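Local coordinates for protein agmatinase (Burkholderia thailandensis, PDB 4DZ4) that probably hydrolyses agmatine to putrescine and urea at a two-manganese site, as an arginase-family agmatinase, at residues P174-N178 and H179-F183; C310-L313 and C314-R317. All blocks are in the same frame, centred on the assembly; numbering follows the deposited sequence.

Contact 1: residues P174-N178 and H179-F183; sequences PDSLN and HGTMF. With EDO (1,2-ethanediol), chain X.
The backbone makes a type I beta turn from Asn178 to Thr181, with His179 and Gly180 at its corners, just before helix 182-188 begins. The turn is closed by a weak hydrogen bond from Thr181 N to Asn178 O, long at 3.3 Å but nearly straight. Asn178 also folds its own side chain onto the turn. Its CG stands opposite the backbone N (chi1 -168°), and this carries the amide forward along the chain. Asn178 OD1 then accepts a hydrogen bond from Gly180 N at 2.8 Å, which makes an Asx turn. The donor sits 24° off the plane of the side-chain carbonyl. The same OD1 lies at the edge of the His179 imidazole, in its plane.

Thr181 crosses the Asn178 side chain at about a right angle. Its OG1 is 3.5 Å from Asn178 CB, while its methyl CG2 is 4.0 Å from Asn178 ND2. A water joins the two residues. Its oxygen donates to Asn178 O at 2.8 Å and to Thr181 OG1 at 2.9 Å. Met182 approaches the same carbonyl with its sulfur, and its CE methyl lies over the centre of the Phe183 ring.

The hydroxyls of Thr181 and Ser176 both bond to Asp171, and His179 is held by Glu290 and Thr61. Leu177 O and Asp175 OD1 bond to His109 and His110 of a second subunit. Further back, Asp175 O accepts a hydrogen bond from a 1,2-ethanediol, probably from the crystallisation liquor.

Met182 and Gly180 lie close to the manganese ligands His139 and Asp167. Asn178 thus grips the turn with two oxygens: OD1 takes one backbone N-H, and O takes a water and a second, weaker N-H. This ties the loop into the start of the helix beside the metal site.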
ATOM      1  N   PRO B 174      29.828 -11.796  23.104  1.00 20.21           N
ATOM      2  CA  PRO B 174      30.455 -11.040  22.021  1.00 19.80           C
ATOM      3  C   PRO B 174      30.037 -11.519  20.638  1.00 18.88           C
ATOM      4  O   PRO B 174      29.919 -10.699  19.750  1.00 18.57           O
ATOM      5  CB  PRO B 174      31.959 -11.319  22.234  1.00 21.05           C
ATOM      6  CG  PRO B 174      32.061 -11.509  23.699  1.00 21.81           C
ATOM      7  CD  PRO B 174      30.832 -12.310  24.060  1.00 22.26           C
ATOM      8  N   ASP B 175      29.823 -12.827  20.455  1.00 19.10           N
ATOM      9  CA  ASP B 175      29.492 -13.363  19.124  1.00 19.50           C
ATOM     10  C   ASP B 175      28.038 -13.138  18.680  1.00 18.14           C
ATOM     11  O   ASP B 175      27.655 -13.572  17.582  1.00 17.27           O
ATOM     12  CB  ASP B 175      29.786 -14.868  19.046  1.00 22.77           C
ATOM     13  CG  ASP B 175      28.933 -15.716  20.027  1.00 25.68           C
ATOM     14  OD1 ASP B 175      28.121 -15.164  20.808  1.00 27.23           O
ATOM     15  OD2 ASP B 175      29.097 -16.967  20.037  1.00 27.87           O
ATOM     16  N   SER B 176      27.222 -12.509  19.520  1.00 16.69           N
ATOM     17  CA  SER B 176      25.813 -12.302  19.114  1.00 15.62           C
ATOM     18  C   SER B 176      25.691 -11.371  17.904  1.00 15.00           C
ATOM     19  O   SER B 176      26.553 -10.510  17.659  1.00 14.51           O
ATOM     20  CB  SER B 176      24.970 -11.809  20.291  1.00 15.38           C
ATOM     21  OG  SER B 176      25.287 -10.456  20.524  1.00 15.31           O
ATOM     22  N   LEU B 177      24.595 -11.523  17.160  1.00 13.72           N
ATOM     23  CA  LEU B 177      24.364 -10.751  15.962  1.00 13.60           C
ATOM     24  C   LEU B 177      23.151  -9.929  16.322  1.00 12.55           C
ATOM     25  O   LEU B 177      22.036 -10.423  16.196  1.00 12.58           O
ATOM     26  CB  LEU B 177      24.044 -11.733  14.833  1.00 15.21           C
ATOM     27  CG  LEU B 177      23.995 -11.351  13.362  1.00 16.23           C
ATOM     28  CD1 LEU B 177      25.142 -10.416  12.999  1.00 16.89           C
ATOM     29  CD2 LEU B 177      24.128 -12.645  12.554  1.00 16.43           C
ATOM     30  N   ASN B 178      23.394  -8.750  16.895  1.00 11.93           N
ATOM     31  CA  ASN B 178      22.320  -7.916  17.470  1.00 12.11           C
ATOM     32  C   ASN B 178      22.590  -6.436  17.177  1.00 11.96           C
ATOM     33  O   ASN B 178      23.602  -5.865  17.632  1.00 12.27           O
ATOM     34  CB  ASN B 178      22.228  -8.160  18.984  1.00 12.55           C
ATOM     35  CG  ASN B 178      20.961  -7.576  19.617  1.00 12.67           C
ATOM     36  OD1 ASN B 178      20.483  -6.499  19.223  1.00 12.29           O
ATOM     37  ND2 ASN B 178      20.437  -8.271  20.615  1.00 13.47           N
ATOM     38  N   HIS B 179      21.672  -5.813  16.428  1.00 11.40           N
ATOM     39  CA  HIS B 179      21.815  -4.401  16.043  1.00 11.34           C
ATOM     40  C   HIS B 179      21.643  -3.415  17.183  1.00 11.44           C
ATOM     41  O   HIS B 179      21.807  -2.216  16.987  1.00 11.39           O
ATOM     42  CB  HIS B 179      20.870  -4.063  14.862  1.00 10.49           C
ATOM     43  CG  HIS B 179      19.404  -4.049  15.226  1.00 10.54           C
ATOM     44  ND1 HIS B 179      18.481  -3.408  14.450  1.00 10.40           N
ATOM     45  CD2 HIS B 179      18.715  -4.567  16.313  1.00 10.70           C
ATOM     46  CE1 HIS B 179      17.249  -3.541  15.019  1.00 10.74           C
ATOM     47  NE2 HIS B 179      17.389  -4.220  16.162  1.00 10.88           N
ATOM     48  N   GLY B 180      21.323  -3.919  18.372  1.00 11.84           N
ATOM     49  CA  GLY B 180      21.075  -3.074  19.526  1.00 12.01           C
ATOM     50  C   GLY B 180      22.142  -3.163  20.584  1.00 11.95           C
ATOM     51  O   GLY B 180      22.054  -2.508  21.635  1.00 12.30           O
ATOM     52  N   THR B 181      23.147  -4.007  20.364  1.00 11.90           N
ATOM     53  CA  THR B 181      24.186  -4.159  21.406  1.00 12.02           C
ATOM     54  C   THR B 181      25.602  -4.019  20.840  1.00 12.28           C
ATOM     55  O   THR B 181      26.587  -4.150  21.591  1.00 13.19           O
ATOM     56  CB  THR B 181      24.079  -5.498  22.157  1.00 12.89           C
ATOM     57  OG1 THR B 181      24.347  -6.572  21.249  1.00 13.06           O
ATOM     58  CG2 THR B 181      22.667  -5.709  22.748  1.00 12.82           C
ATOM     59  N   MET B 182      25.717  -3.755  19.543  1.00 11.76           N
ATOM     60  CA  MET B 182      27.068  -3.720  18.928  1.00 12.12           C
ATOM     61  C   MET B 182      27.924  -2.510  19.344  1.00 12.26           C
ATOM     62  O   MET B 182      29.166  -2.575  19.283  1.00 12.51           O
ATOM     63  CB  MET B 182      27.026  -3.906  17.403  1.00 11.85           C
ATOM     64  CG  MET B 182      26.617  -2.683  16.571  1.00 11.47           C
ATOM     65  SD  MET B 182      24.856  -2.437  16.781  1.00 11.60           S
ATOM     66  CE  MET B 182      24.770  -0.701  16.301  1.00 10.87           C
ATOM     67  N   PHE B 183      27.290  -1.432  19.807  1.00 11.99           N
ATOM     68  CA  PHE B 183      28.107  -0.313  20.333  1.00 12.10           C
ATOM     69  C   PHE B 183      28.518  -0.481  21.786  1.00 12.46           C
ATOM     70  O   PHE B 183      29.474   0.168  22.224  1.00 12.90           O
ATOM     71  CB  PHE B 183      27.500   1.091  20.075  1.00 11.75           C
ATOM     72  CG  PHE B 183      27.334   1.433  18.597  1.00 11.53           C
ATOM     73  CD1 PHE B 183      28.169   0.875  17.625  1.00 11.29           C
ATOM     74  CD2 PHE B 183      26.368   2.334  18.186  1.00 10.93           C
ATOM     75  CE1 PHE B 183      28.026   1.179  16.273  1.00 10.96           C
ATOM     76  CE2 PHE B 183      26.212   2.641  16.834  1.00 10.80           C
ATOM     77  CZ  PHE B 183      27.032   2.066  15.869  1.00 10.87           C
TER
HETATM   78  C1  EDO X 409      28.802 -12.108  14.572  1.00 25.32           C
HETATM   79  O1  EDO X 409      29.124 -13.332  15.235  1.00 29.56           O
HETATM   80  C2  EDO X 409      28.187 -12.266  13.172  1.00 24.53           C
HETATM   81  O2  EDO X 409      29.079 -12.859  12.219  1.00 17.96           O
HETATM   82  O   HOH W   1      25.821  -7.097  18.801  1.00 16.11           O

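Contact 2: residues C310-L313 and C314-R317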
ATOM      1  N   CYS B 310      24.108  11.998   0.285  1.00 12.10           N
ATOM      2  CA  CYS B 310      24.542  13.005  -0.676  1.00 12.38           C
ATOM      3  C   CYS B 310      25.282  14.127   0.069  1.00 12.69           C
ATOM      4  O   CYS B 310      26.379  14.550  -0.331  1.00 12.98           O
ATOM      5  CB  CYS B 310      23.340  13.556  -1.460  1.00 12.49           C
ATOM      6  SG  CYS B 310      23.739  14.990  -2.509  1.00 13.94           S
ATOM      7  N   ASP B 311      24.713  14.561   1.177  1.00 12.59           N
ATOM      8  CA  ASP B 311      25.379  15.592   1.977  1.00 13.21           C
ATOM      9  C   ASP B 311      26.718  15.153   2.551  1.00 13.41           C
ATOM     10  O   ASP B 311      27.640  15.968   2.614  1.00 14.03           O
ATOM     11  CB  ASP B 311      24.422  16.140   3.037  1.00 13.75           C
ATOM     12  CG  ASP B 311      23.342  17.040   2.414  1.00 14.49           C
ATOM     13  OD1 ASP B 311      23.636  17.717   1.406  1.00 15.67           O
ATOM     14  OD2 ASP B 311      22.202  17.085   2.935  1.00 14.68           O
ATOM     15  N   LEU B 312      26.840  13.880   2.936  1.00 12.50           N
ATOM     16  CA  LEU B 312      28.138  13.327   3.346  1.00 12.44           C
ATOM     17  C   LEU B 312      29.172  13.420   2.211  1.00 12.65           C
ATOM     18  O   LEU B 312      30.320  13.838   2.442  1.00 13.05           O
ATOM     19  CB  LEU B 312      27.992  11.876   3.868  1.00 11.80           C
ATOM     20  CG  LEU B 312      27.201  11.794   5.191  1.00 11.80           C
ATOM     21  CD1 LEU B 312      26.754  10.368   5.454  1.00 11.33           C
ATOM     22  CD2 LEU B 312      28.055  12.316   6.352  1.00 11.97           C
ATOM     23  N   LEU B 313      28.778  13.045   0.988  1.00 12.37           N
ATOM     24  CA  LEU B 313      29.677  13.236  -0.170  1.00 12.77           C
ATOM     25  C   LEU B 313      30.105  14.702  -0.321  1.00 13.82           C
ATOM     26  O   LEU B 313      31.257  14.977  -0.612  1.00 14.32           O
ATOM     27  CB  LEU B 313      29.056  12.761  -1.490  1.00 12.55           C
ATOM     28  CG  LEU B 313      28.768  11.249  -1.478  1.00 11.89           C
ATOM     29  CD1 LEU B 313      28.099  10.818  -2.778  1.00 12.24           C
ATOM     30  CD2 LEU B 313      30.068  10.490  -1.303  1.00 12.15           C
ATOM     31  N   CYS B 314      29.170  15.619  -0.145  1.00 13.74           N
ATOM     32  CA  CYS B 314      29.474  17.025  -0.347  1.00 14.95           C
ATOM     33  C   CYS B 314      30.447  17.521   0.708  1.00 15.32           C
ATOM     34  O   CYS B 314      31.316  18.333   0.397  1.00 16.05           O
ATOM     35  CB  CYS B 314      28.171  17.838  -0.380  1.00 15.18           C
ATOM     36  SG  CYS B 314      27.200  17.567  -1.879  1.00 15.87           S
ATOM     37  N   LEU B 315      30.310  17.021   1.941  1.00 14.94           N
ATOM     38  CA  LEU B 315      31.259  17.351   3.014  1.00 15.51           C
ATOM     39  C   LEU B 315      32.662  16.919   2.608  1.00 16.03           C
ATOM     40  O   LEU B 315      33.614  17.697   2.745  1.00 17.22           O
ATOM     41  CB  LEU B 315      30.882  16.718   4.340  1.00 14.98           C
ATOM     42  CG  LEU B 315      29.634  17.311   5.026  1.00 15.04           C
ATOM     43  CD1 LEU B 315      29.234  16.431   6.202  1.00 14.89           C
ATOM     44  CD2 LEU B 315      29.926  18.726   5.501  1.00 16.03           C
ATOM     45  N   TRP B 316      32.783  15.698   2.083  1.00 15.22           N
ATOM     46  CA  TRP B 316      34.086  15.255   1.580  1.00 16.04           C
ATOM     47  C   TRP B 316      34.616  16.061   0.408  1.00 16.62           C
ATOM     48  O   TRP B 316      35.829  16.303   0.335  1.00 17.21           O
ATOM     49  CB  TRP B 316      34.080  13.756   1.282  1.00 15.63           C
ATOM     50  CG  TRP B 316      34.187  12.892   2.521  1.00 15.27           C
ATOM     51  CD1 TRP B 316      35.096  12.999   3.583  1.00 15.86           C
ATOM     52  CD2 TRP B 316      33.363  11.710   2.844  1.00 14.75           C
ATOM     53  NE1 TRP B 316      34.880  12.005   4.520  1.00 15.40           N
ATOM     54  CE2 TRP B 316      33.864  11.193   4.134  1.00 14.86           C
ATOM     55  CE3 TRP B 316      32.302  11.064   2.220  1.00 14.29           C
ATOM     56  CZ2 TRP B 316      33.296  10.074   4.757  1.00 14.31           C
ATOM     57  CZ3 TRP B 316      31.740   9.935   2.857  1.00 13.90           C
ATOM     58  CH2 TRP B 316      32.255   9.438   4.079  1.00 13.65           C
ATOM     59  N   ARG B 317      33.733  16.468  -0.516  1.00 16.73           N
ATOM     60  CA  ARG B 317      34.153  17.307  -1.663  1.00 17.72           C
ATOM     61  C   ARG B 317      34.759  18.586  -1.104  1.00 18.69           C
ATOM     62  O   ARG B 317      35.816  19.023  -1.561  1.00 19.68           O
ATOM     63  CB  ARG B 317      32.975  17.629  -2.602  1.00 18.09           C
ATOM     64  CG  ARG B 317      33.358  18.331  -3.907  1.00 19.34           C
ATOM     65  CD  ARG B 317      33.411  19.843  -3.709  1.00 20.43           C
ATOM     66  NE  ARG B 317      33.963  20.534  -4.864  1.00 22.28           N
ATOM     67  CZ  ARG B 317      34.047  21.860  -4.977  1.00 23.22           C
ATOM     68  NH1 ARG B 317      33.614  22.648  -4.008  1.00 22.90           N
ATOM     69  NH2 ARG B 317      34.584  22.400  -6.058  1.00 25.23           N
TER
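The indole of Trp316 leans back toward the preceding turn of helix 300-323, and Leu312 O and Leu313 CA lie oblique to its ring. This is an alpha-helix packed on the central sheet of the arginase alpha/beta fold. Trp316 CE3 comes within 3.4 Å of Leu312 O. The six-membered ring also meets two leucines: Trp316 CZ3 is 4.3 Å from Leu312 CB, and Trp316 CE3 is 4.2 Å from Leu313 CD2. Beyond the helix, Trp316 touches Leu133 and Ala286 on two neighbouring strands of the parallel sheet, and its NE1 bonds to Leu283 O.

Trp316 CG is opposite the carbonyl carbon (chi1 -77°), which turns the ring toward the earlier residues. Leu312 O also accepts Trp316 N at 3.1 Å, one of four consecutive i to i+4 bonds. On another side of the helix, Leu315 CG rests 3.4 Å from Asp311 O. The Asp311 carboxylate takes a hydrogen bond from Trp88 and a salt bridge from Arg276. Arg317 forms a salt bridge with Asp95 and a cation-pi contact with Phe90.

Cys310 and Cys314 sit one turn apart on the helix. Their SG atoms are 4.4 Å apart, in apolar contact and without a disulfide.

Both contacts are local and largely buried, but they hold different elements. Contact 1 shapes a loop and the start of helix 182-188, close to the manganese ions. Its end at Pro174 and Asp175 is exposed, and it lies at a boundary with a second subunit. Contact 2 lies within the last helix of the chain, in the interior between helix and sheet, and no other subunit touches it. The two are on opposite sides of the chain's centre, with their centres 29 Å apart. In contact 1, a side-chain amide, a water and hydroxyls hold an irregular backbone. In contact 2, regular helical bonds hold the backbone, and leucine, cysteine and tryptophan supply the packing.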